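PDB 1E9R: conjugal transfer protein TRWB from Escherichia coli, which is thought to couple the DNA substrate to the type IV secretion machinery in bacterial conjugation, as a hexameric ATPase-like motor resembling ring helicases and F1-ATPase. Local coordinates for residues 152-161 and 186-197; 97-106 and 239-247. One frame throughout, in Å; residues are numbered along the deposited sequence.

Contact 1 (152-161 and 186-197); sequences LLLRETAKKL and GFLEGTLAESLF
L152 and F197 approach from opposite directions at the closely packed end of this contact, and the leucine methyl meets the ring obliquely. L152 CD2 lies 3.4 Å from F197 CZ, and the same methyl also rests against L196 CD1. L152 gets there because its CG is anti to the backbone N (chi1 169°), which sends the branch out of the helix toward the phenylalanine. Beside it, L153 brings its CB to F197 CE2 and, at about a right angle to L188, places CD1 4.0 Å from L188 CD1. Helix 201-217 also packs on L153 and F197, through L207 among others, while F212 of a neighbouring subunit packs on L152. Equally close is K160 on F187: the extended lysine slides past the ring in the opposite direction, its CD 3.6 Å above the ring plane near the rim and its NZ 4.3 Å from the ring centroid, a cation-pi contact. W175 stacks on the same ring.

The principle at work is a helix packed against the end of another helix and the turns that follow it, within the all-alpha domain of a coupling protein: residues 152-161 belong to helix 141-163, and the other segment carries the end of helix 181-188 into successive beta turns. T191 sits where these turns join, its OG1 accepting from A193 N in an ST turn. E156 binds the same turn: its chain folds at chi2 (-50°), and L192 N donates to E156 OE1 at 3.0 Å from above the carboxylate plane. The other oxygen is taken by K159, in a salt bridge of 3.0 Å between K159 NZ and E156 OE2.

Towards solvent, near exposed E189, the packing thins. Partly exposed K159 touches L192 only with its end, K159 NZ lying 4.1 Å from L192 CD1.

Contact 2 (97-106 and 239-247); sequences FGRDKDIILN and NGGNLFITW
L105 and L243 meet at the apolar centre, with L105 CG 4.0 Å from L243 CD2, on the sheet face that also carries I103 and I245. W262 of helix 252-269 covers L105 and I245 there. On the other face F244 reaches G98, its CZ 3.9 Å from G98 CA, while M93 and L94 of helix 92-97 pack around it; the I103 carbonyl oxygen lies in the plane of the ring, at its edge.

Between the two faces runs a parallel pairing of strands 103-105 and 243-247, characteristic of the RecA-like P-loop fold: I103 N bonds N242 O, F244 N bonds I103 O, and L105 N bonds F244 O. Just beyond strand 103-105, N106 ND2 donates to T246 OG1 at 2.9 Å, the hydroxyl oxygen lying in the amide plane.

The opposite edge is polar. N242 N reaches D102 OD1 (2.8 Å) from above the carboxylate plane, and R99 NH2 meets that oxygen on its syn lone pair, also at 2.8 Å. N242 ND2 lies over the guanidinium face, while N242 OD1 accepts from M84 N. With OD1 taking R99 NH2 and N242 N, and OD2 taking R99 N, D102 is probably kept ionised.

Contact 1 is nested within the loop that contact 2 closes: strands 103-105 and 243-247 lie side by side, and the chain between them is rich in helix and contains no strand, as expected of an all-alpha domain inserted into a RecA-like one. The centres of contact 1 and contact 2 are about 35 Å apart; their nearest atoms are about 17 Å apart. The centre of contact 2, which includes strand 103-105, outermost in the mixed sheet within this chain, lies about 17 Å from the chain centre, against about 32 Å for that of contact 1. Only contact 1 is reached by a neighbouring subunit. Neither includes the loop after strand 56-59 of the same sheet, whose backbone amides hold a sulphate in a manner consistent with a P-loop.

Contact 1 (152-161 and 186-197)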
loop_
_atom_site.group_PDB
_atom_site.type_symbol
_atom_site.label_atom_id
_atom_site.label_comp_id
_atom_site.label_asym_id
_atom_site.label_seq_id
_atom_site.Cartn_x
_atom_site.Cartn_y
_atom_site.Cartn_z
ATOM N N LEU B 152 -6.758 16.418 -25.820
ATOM C CA LEU B 152 -7.878 16.336 -26.761
ATOM C C LEU B 152 -8.333 17.759 -27.091
ATOM O O LEU B 152 -8.452 18.126 -28.256
ATOM C CB LEU B 152 -9.056 15.566 -26.156
ATOM C CG LEU B 152 -10.334 15.680 -27.002
ATOM C CD1 LEU B 152 -10.140 14.985 -28.346
ATOM C CD2 LEU B 152 -11.503 15.074 -26.258
ATOM N N LEU B 153 -8.588 18.555 -26.055
ATOM C CA LEU B 153 -9.008 19.933 -26.246
ATOM C C LEU B 153 -7.910 20.716 -26.966
ATOM O O LEU B 153 -8.191 21.532 -27.846
ATOM C CB LEU B 153 -9.316 20.587 -24.898
ATOM C CG LEU B 153 -9.695 22.073 -24.941
ATOM C CD1 LEU B 153 -10.858 22.281 -25.868
ATOM C CD2 LEU B 153 -10.052 22.555 -23.557
ATOM N N LEU B 154 -6.658 20.456 -26.602
ATOM C CA LEU B 154 -5.550 21.147 -27.229
ATOM C C LEU B 154 -5.390 20.818 -28.701
ATOM O O LEU B 154 -5.424 21.714 -29.536
ATOM C CB LEU B 154 -4.237 20.837 -26.521
ATOM C CG LEU B 154 -3.030 21.591 -27.095
ATOM C CD1 LEU B 154 -3.136 23.075 -26.761
ATOM C CD2 LEU B 154 -1.739 21.004 -26.525
ATOM N N ARG B 155 -5.229 19.540 -29.033
ATOM C CA ARG B 155 -5.011 19.174 -30.427
ATOM C C ARG B 155 -6.137 19.537 -31.392
ATOM O O ARG B 155 -5.874 19.916 -32.535
ATOM C CB ARG B 155 -4.643 17.687 -30.544
ATOM C CG ARG B 155 -5.777 16.703 -30.420
ATOM C CD ARG B 155 -5.262 15.280 -30.612
ATOM N NE ARG B 155 -4.927 14.647 -29.344
ATOM C CZ ARG B 155 -5.778 13.907 -28.641
ATOM N NH1 ARG B 155 -7.009 13.704 -29.090
ATOM N NH2 ARG B 155 -5.406 13.383 -27.482
ATOM N N GLU B 156 -7.387 19.447 -30.945
ATOM C CA GLU B 156 -8.508 19.801 -31.809
ATOM C C GLU B 156 -8.634 21.319 -31.979
ATOM O O GLU B 156 -8.871 21.798 -33.087
ATOM C CB GLU B 156 -9.813 19.215 -31.269
ATOM C CG GLU B 156 -9.909 17.703 -31.435
ATOM C CD GLU B 156 -9.595 17.240 -32.860
ATOM O OE1 GLU B 156 -10.271 17.691 -33.811
ATOM O OE2 GLU B 156 -8.669 16.419 -33.033
ATOM N N THR B 157 -8.464 22.075 -30.897
ATOM C CA THR B 157 -8.551 23.531 -30.978
ATOM C C THR B 157 -7.435 24.063 -31.866
ATOM O O THR B 157 -7.681 24.828 -32.791
ATOM C CB THR B 157 -8.429 24.187 -29.586
ATOM O OG1 THR B 157 -9.492 23.725 -28.752
ATOM C CG2 THR B 157 -8.513 25.706 -29.692
ATOM N N ALA B 158 -6.207 23.646 -31.579
ATOM C CA ALA B 158 -5.046 24.078 -32.344
ATOM C C ALA B 158 -5.159 23.661 -33.802
ATOM O O ALA B 158 -4.808 24.430 -34.692
ATOM C CB ALA B 158 -3.776 23.506 -31.734
ATOM N N LYS B 159 -5.647 22.449 -34.047
ATOM C CA LYS B 159 -5.797 21.951 -35.413
ATOM C C LYS B 159 -6.731 22.843 -36.236
ATOM O O LYS B 159 -6.471 23.099 -37.411
ATOM C CB LYS B 159 -6.340 20.522 -35.401
ATOM C CG LYS B 159 -6.242 19.808 -36.732
ATOM C CD LYS B 159 -6.999 18.477 -36.710
ATOM C CE LYS B 159 -6.494 17.517 -35.615
ATOM N NZ LYS B 159 -7.214 16.195 -35.624
ATOM N N LYS B 160 -7.813 23.316 -35.615
ATOM C CA LYS B 160 -8.780 24.185 -36.292
ATOM C C LYS B 160 -8.222 25.591 -36.535
ATOM O O LYS B 160 -8.427 26.167 -37.605
ATOM C CB LYS B 160 -10.076 24.280 -35.485
ATOM C CG LYS B 160 -11.163 25.090 -36.178
ATOM C CD LYS B 160 -12.514 24.985 -35.462
ATOM C CE LYS B 160 -13.575 25.849 -36.146
ATOM N NZ LYS B 160 -14.921 25.707 -35.516
ATOM N N LEU B 161 -7.533 26.142 -35.539
ATOM C CA LEU B 161 -6.917 27.456 -35.670
ATOM C C LEU B 161 -5.919 27.432 -36.833
ATOM O O LEU B 161 -5.850 28.366 -37.631
ATOM C CB LEU B 161 -6.197 27.835 -34.374
ATOM C CG LEU B 161 -7.095 28.225 -33.202
ATOM C CD1 LEU B 161 -6.251 28.413 -31.963
ATOM C CD2 LEU B 161 -7.848 29.505 -33.532
ATOM N N GLY B 186 -19.184 25.765 -29.228
ATOM C CA GLY B 186 -19.500 26.155 -30.590
ATOM C C GLY B 186 -18.275 26.138 -31.481
ATOM O O GLY B 186 -18.339 25.709 -32.639
ATOM N N PHE B 187 -17.152 26.616 -30.946
ATOM C CA PHE B 187 -15.916 26.626 -31.709
ATOM C C PHE B 187 -15.533 25.191 -32.050
ATOM O O PHE B 187 -15.095 24.896 -33.159
ATOM C CB PHE B 187 -14.787 27.267 -30.916
ATOM C CG PHE B 187 -13.513 27.363 -31.688
ATOM C CD1 PHE B 187 -13.347 28.345 -32.655
ATOM C CD2 PHE B 187 -12.500 26.432 -31.500
ATOM C CE1 PHE B 187 -12.192 28.401 -33.430
ATOM C CE2 PHE B 187 -11.340 26.475 -32.266
ATOM C CZ PHE B 187 -11.186 27.462 -33.235
ATOM N N LEU B 188 -15.711 24.296 -31.085
ATOM C CA LEU B 188 -15.382 22.887 -31.284
ATOM C C LEU B 188 -16.280 22.162 -32.274
ATOM O O LEU B 188 -15.901 21.108 -32.794
ATOM C CB LEU B 188 -15.395 22.147 -29.950
ATOM C CG LEU B 188 -14.184 22.471 -29.079
ATOM C CD1 LEU B 188 -14.332 21.797 -27.728
ATOM C CD2 LEU B 188 -12.910 22.014 -29.794
ATOM N N GLU B 189 -17.469 22.705 -32.532
ATOM C CA GLU B 189 -18.370 22.075 -33.495
ATOM C C GLU B 189 -17.594 21.901 -34.795
ATOM O O GLU B 189 -16.896 22.810 -35.239
ATOM C CB GLU B 189 -19.595 22.947 -33.751
ATOM C CG GLU B 189 -20.691 22.830 -32.716
ATOM C CD GLU B 189 -21.736 23.926 -32.877
ATOM O OE1 GLU B 189 -22.089 24.250 -34.034
ATOM O OE2 GLU B 189 -22.205 24.464 -31.849
ATOM N N GLY B 190 -17.701 20.729 -35.402
ATOM C CA GLY B 190 -16.978 20.502 -36.634
ATOM C C GLY B 190 -15.649 19.804 -36.408
ATOM O O GLY B 190 -15.012 19.348 -37.361
ATOM N N THR B 191 -15.213 19.724 -35.152
ATOM C CA THR B 191 -13.959 19.045 -34.827
ATOM C C THR B 191 -14.255 17.703 -34.167
ATOM O O THR B 191 -15.412 17.404 -33.827
ATOM C CB THR B 191 -13.100 19.852 -33.846
ATOM O OG1 THR B 191 -13.772 19.936 -32.583
ATOM C CG2 THR B 191 -12.854 21.245 -34.384
ATOM N N LEU B 192 -13.210 16.902 -33.983
ATOM C CA LEU B 192 -13.358 15.599 -33.354
ATOM C C LEU B 192 -13.785 15.714 -31.892
ATOM O O LEU B 192 -14.254 14.740 -31.304
ATOM C CB LEU B 192 -12.050 14.822 -33.455
ATOM C CG LEU B 192 -11.654 14.395 -34.869
ATOM C CD1 LEU B 192 -10.315 13.673 -34.821
ATOM C CD2 LEU B 192 -12.737 13.490 -35.455
ATOM N N ALA B 193 -13.638 16.907 -31.322
ATOM C CA ALA B 193 -14.001 17.143 -29.928
ATOM C C ALA B 193 -15.413 17.704 -29.753
ATOM O O ALA B 193 -15.836 18.006 -28.629
ATOM C CB ALA B 193 -12.997 18.093 -29.284
ATOM N N GLU B 194 -16.149 17.838 -30.852
ATOM C CA GLU B 194 -17.495 18.392 -30.782
ATOM C C GLU B 194 -18.392 17.730 -29.754
ATOM O O GLU B 194 -18.790 18.351 -28.763
ATOM C CB GLU B 194 -18.174 18.320 -32.138
ATOM C CG GLU B 194 -19.556 18.943 -32.121
ATOM C CD GLU B 194 -20.234 18.906 -33.486
ATOM O OE1 GLU B 194 -19.615 18.395 -34.462
ATOM O OE2 GLU B 194 -21.391 19.389 -33.572
ATOM N N SER B 195 -18.700 16.461 -29.987
ATOM C CA SER B 195 -19.578 15.718 -29.101
ATOM C C SER B 195 -18.935 15.040 -27.895
ATOM O O SER B 195 -19.646 14.653 -26.971
ATOM C CB SER B 195 -20.349 14.675 -29.912
ATOM O OG SER B 195 -21.060 15.293 -30.967
ATOM N N LEU B 196 -17.613 14.877 -27.890
ATOM C CA LEU B 196 -16.955 14.221 -26.755
ATOM C C LEU B 196 -17.074 15.038 -25.479
ATOM O O LEU B 196 -17.156 14.478 -24.391
ATOM C CB LEU B 196 -15.479 13.944 -27.052
ATOM C CG LEU B 196 -15.247 12.711 -27.929
ATOM C CD1 LEU B 196 -13.775 12.564 -28.281
ATOM C CD2 LEU B 196 -15.746 11.483 -27.191
ATOM N N PHE B 197 -17.104 16.360 -25.611
ATOM C CA PHE B 197 -17.216 17.230 -24.444
ATOM C C PHE B 197 -18.633 17.741 -24.177
ATOM O O PHE B 197 -18.810 18.755 -23.497
ATOM C CB PHE B 197 -16.267 18.426 -24.588
ATOM C CG PHE B 197 -14.821 18.086 -24.366
ATOM C CD1 PHE B 197 -14.430 17.352 -23.248
ATOM C CD2 PHE B 197 -13.848 18.491 -25.276
ATOM C CE1 PHE B 197 -13.087 17.019 -23.034
ATOM C CE2 PHE B 197 -12.501 18.163 -25.072
ATOM C CZ PHE B 197 -12.123 17.423 -23.943
#

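Contact 2 (97-106 and 239-247)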
loop_
_atom_site.group_PDB
_atom_site.type_symbol
_atom_site.label_atom_id
_atom_site.label_comp_id
_atom_site.label_asym_id
_atom_site.label_seq_id
_atom_site.Cartn_x
_atom_site.Cartn_y
_atom_site.Cartn_z
ATOM N N PHE B 97 30.259 28.376 -23.298
ATOM C CA PHE B 97 30.432 27.648 -24.552
ATOM C C PHE B 97 29.598 28.150 -25.722
ATOM O O PHE B 97 29.700 27.621 -26.834
ATOM C CB PHE B 97 30.136 26.164 -24.331
ATOM C CG PHE B 97 30.897 25.560 -23.188
ATOM C CD1 PHE B 97 32.285 25.611 -23.150
ATOM C CD2 PHE B 97 30.222 24.938 -22.146
ATOM C CE1 PHE B 97 32.987 25.050 -22.094
ATOM C CE2 PHE B 97 30.914 24.373 -21.085
ATOM C CZ PHE B 97 32.302 24.430 -21.060
ATOM N N GLY B 98 28.782 29.170 -25.470
ATOM C CA GLY B 98 27.931 29.721 -26.510
ATOM C C GLY B 98 28.650 30.464 -27.626
ATOM O O GLY B 98 29.323 31.468 -27.387
ATOM N N ARG B 99 28.503 29.962 -28.849
ATOM C CA ARG B 99 29.115 30.584 -30.017
ATOM C C ARG B 99 28.054 31.385 -30.755
ATOM O O ARG B 99 26.877 31.353 -30.399
ATOM C CB ARG B 99 29.714 29.529 -30.947
ATOM C CG ARG B 99 30.816 28.702 -30.302
ATOM C CD ARG B 99 30.979 27.383 -31.048
ATOM N NE ARG B 99 29.683 26.863 -31.496
ATOM C CZ ARG B 99 29.477 25.640 -31.983
ATOM N NH1 ARG B 99 30.482 24.779 -32.091
ATOM N NH2 ARG B 99 28.260 25.278 -32.373
ATOM N N ASP B 100 28.475 32.089 -31.796
ATOM C CA ASP B 100 27.581 32.940 -32.559
ATOM C C ASP B 100 26.441 32.239 -33.299
ATOM O O ASP B 100 25.310 32.732 -33.321
ATOM C CB ASP B 100 28.414 33.770 -33.537
ATOM C CG ASP B 100 27.788 35.120 -33.833
ATOM O OD1 ASP B 100 26.894 35.195 -34.710
ATOM O OD2 ASP B 100 28.189 36.105 -33.168
ATOM N N LYS B 101 26.735 31.095 -33.901
ATOM C CA LYS B 101 25.739 30.335 -34.658
ATOM C C LYS B 101 24.799 29.499 -33.789
ATOM O O LYS B 101 23.929 28.793 -34.309
ATOM C CB LYS B 101 26.443 29.403 -35.648
ATOM C CG LYS B 101 27.478 28.488 -34.988
ATOM C CD LYS B 101 28.083 27.502 -35.973
ATOM C CE LYS B 101 27.019 26.572 -36.532
ATOM N NZ LYS B 101 27.606 25.516 -37.402
ATOM N N ASP B 102 24.971 29.571 -32.472
ATOM C CA ASP B 102 24.139 28.787 -31.572
ATOM C C ASP B 102 22.781 29.406 -31.267
ATOM O O ASP B 102 22.583 30.615 -31.407
ATOM C CB ASP B 102 24.895 28.488 -30.275
ATOM C CG ASP B 102 26.128 27.633 -30.514
ATOM O OD1 ASP B 102 26.084 26.768 -31.419
ATOM O OD2 ASP B 102 27.137 27.812 -29.795
ATOM N N ILE B 103 21.858 28.541 -30.845
ATOM C CA ILE B 103 20.478 28.898 -30.529
ATOM C C ILE B 103 20.195 29.031 -29.032
ATOM O O ILE B 103 20.830 28.371 -28.206
ATOM C CB ILE B 103 19.513 27.828 -31.082
ATOM C CG1 ILE B 103 19.812 27.555 -32.550
ATOM C CG2 ILE B 103 18.088 28.289 -30.936
ATOM C CD1 ILE B 103 19.612 28.753 -33.436
ATOM N N ILE B 104 19.234 29.888 -28.697
ATOM C CA ILE B 104 18.813 30.090 -27.314
ATOM C C ILE B 104 17.289 30.038 -27.250
ATOM O O ILE B 104 16.597 30.623 -28.087
ATOM C CB ILE B 104 19.244 31.464 -26.740
ATOM C CG1 ILE B 104 20.761 31.546 -26.620
ATOM C CG2 ILE B 104 18.623 31.667 -25.372
ATOM C CD1 ILE B 104 21.257 32.880 -26.080
ATOM N N LEU B 105 16.774 29.313 -26.267
ATOM C CA LEU B 105 15.342 29.227 -26.044
ATOM C C LEU B 105 15.138 29.597 -24.593
ATOM O O LEU B 105 15.487 28.845 -23.684
ATOM C CB LEU B 105 14.807 27.826 -26.317
ATOM C CG LEU B 105 14.533 27.521 -27.789
ATOM C CD1 LEU B 105 13.886 26.159 -27.898
ATOM C CD2 LEU B 105 13.621 28.587 -28.391
ATOM N N ASN B 106 14.598 30.790 -24.392
ATOM C CA ASN B 106 14.340 31.342 -23.075
ATOM C C ASN B 106 13.396 32.494 -23.363
ATOM O O ASN B 106 13.818 33.507 -23.919
ATOM C CB ASN B 106 15.634 31.880 -22.473
ATOM C CG ASN B 106 15.432 32.478 -21.099
ATOM O OD1 ASN B 106 14.356 32.983 -20.780
ATOM N ND2 ASN B 106 16.475 32.444 -20.278
ATOM N N ASN B 239 24.401 22.338 -40.467
ATOM C CA ASN B 239 25.140 23.520 -40.045
ATOM C C ASN B 239 24.516 24.200 -38.837
ATOM O O ASN B 239 24.982 25.253 -38.402
ATOM C CB ASN B 239 25.247 24.513 -41.199
ATOM C CG ASN B 239 25.902 23.903 -42.415
ATOM O OD1 ASN B 239 27.004 23.343 -42.327
ATOM N ND2 ASN B 239 25.228 23.997 -43.563
ATOM N N GLY B 240 23.451 23.602 -38.306
ATOM C CA GLY B 240 22.824 24.158 -37.125
ATOM C C GLY B 240 23.866 24.088 -36.021
ATOM O O GLY B 240 24.784 23.259 -36.075
ATOM N N GLY B 241 23.755 24.950 -35.019
ATOM C CA GLY B 241 24.738 24.914 -33.952
ATOM C C GLY B 241 24.283 24.045 -32.799
ATOM O O GLY B 241 23.850 22.908 -32.986
ATOM N N ASN B 242 24.398 24.595 -31.597
ATOM C CA ASN B 242 23.984 23.916 -30.389
ATOM C C ASN B 242 22.802 24.697 -29.829
ATOM O O ASN B 242 22.649 25.881 -30.115
ATOM C CB ASN B 242 25.128 23.893 -29.377
ATOM C CG ASN B 242 26.347 23.163 -29.899
ATOM O OD1 ASN B 242 26.227 22.124 -30.558
ATOM N ND2 ASN B 242 27.530 23.693 -29.600
ATOM N N LEU B 243 21.970 24.034 -29.034
ATOM C CA LEU B 243 20.799 24.677 -28.456
ATOM C C LEU B 243 20.920 24.787 -26.939
ATOM O O LEU B 243 21.144 23.793 -26.257
ATOM C CB LEU B 243 19.546 23.877 -28.813
ATOM C CG LEU B 243 18.205 24.607 -28.869
ATOM C CD1 LEU B 243 17.108 23.582 -29.039
ATOM C CD2 LEU B 243 17.974 25.408 -27.614
ATOM N N PHE B 244 20.783 25.999 -26.412
ATOM C CA PHE B 244 20.848 26.197 -24.970
ATOM C C PHE B 244 19.487 26.604 -24.455
ATOM O O PHE B 244 18.979 27.667 -24.822
ATOM C CB PHE B 244 21.823 27.301 -24.592
ATOM C CG PHE B 244 23.231 27.009 -24.950
ATOM C CD1 PHE B 244 23.672 27.146 -26.263
ATOM C CD2 PHE B 244 24.131 26.611 -23.971
ATOM C CE1 PHE B 244 24.999 26.892 -26.598
ATOM C CE2 PHE B 244 25.460 26.352 -24.291
ATOM C CZ PHE B 244 25.899 26.494 -25.610
ATOM N N ILE B 245 18.895 25.752 -23.620
ATOM C CA ILE B 245 17.595 26.035 -23.016
ATOM C C ILE B 245 17.916 26.595 -21.640
ATOM O O ILE B 245 18.237 25.857 -20.710
ATOM C CB ILE B 245 16.742 24.761 -22.884
ATOM C CG1 ILE B 245 16.393 24.239 -24.282
ATOM C CG2 ILE B 245 15.478 25.054 -22.079
ATOM C CD1 ILE B 245 15.664 22.926 -24.283
ATOM N N THR B 246 17.835 27.912 -21.525
ATOM C CA THR B 246 18.167 28.590 -20.286
ATOM C C THR B 246 16.950 29.188 -19.602
ATOM O O THR B 246 15.858 29.232 -20.175
ATOM C CB THR B 246 19.153 29.737 -20.556
ATOM O OG1 THR B 246 18.498 30.731 -21.361
ATOM C CG2 THR B 246 20.392 29.228 -21.300
ATOM N N TRP B 247 17.160 29.650 -18.372
ATOM C CA TRP B 247 16.115 30.289 -17.583
ATOM C C TRP B 247 16.739 30.748 -16.276
ATOM O O TRP B 247 17.676 30.124 -15.785
ATOM C CB TRP B 247 14.959 29.312 -17.318
ATOM C CG TRP B 247 15.281 28.212 -16.350
ATOM C CD1 TRP B 247 15.105 28.235 -14.994
ATOM C CD2 TRP B 247 15.866 26.940 -16.654
ATOM N NE1 TRP B 247 15.547 27.061 -14.439
ATOM C CE2 TRP B 247 16.019 26.248 -15.436
ATOM C CE3 TRP B 247 16.279 26.319 -17.839
ATOM C CZ2 TRP B 247 16.568 24.968 -15.368
ATOM C CZ3 TRP B 247 16.824 25.046 -17.768
ATOM C CH2 TRP B 247 16.963 24.386 -16.539
#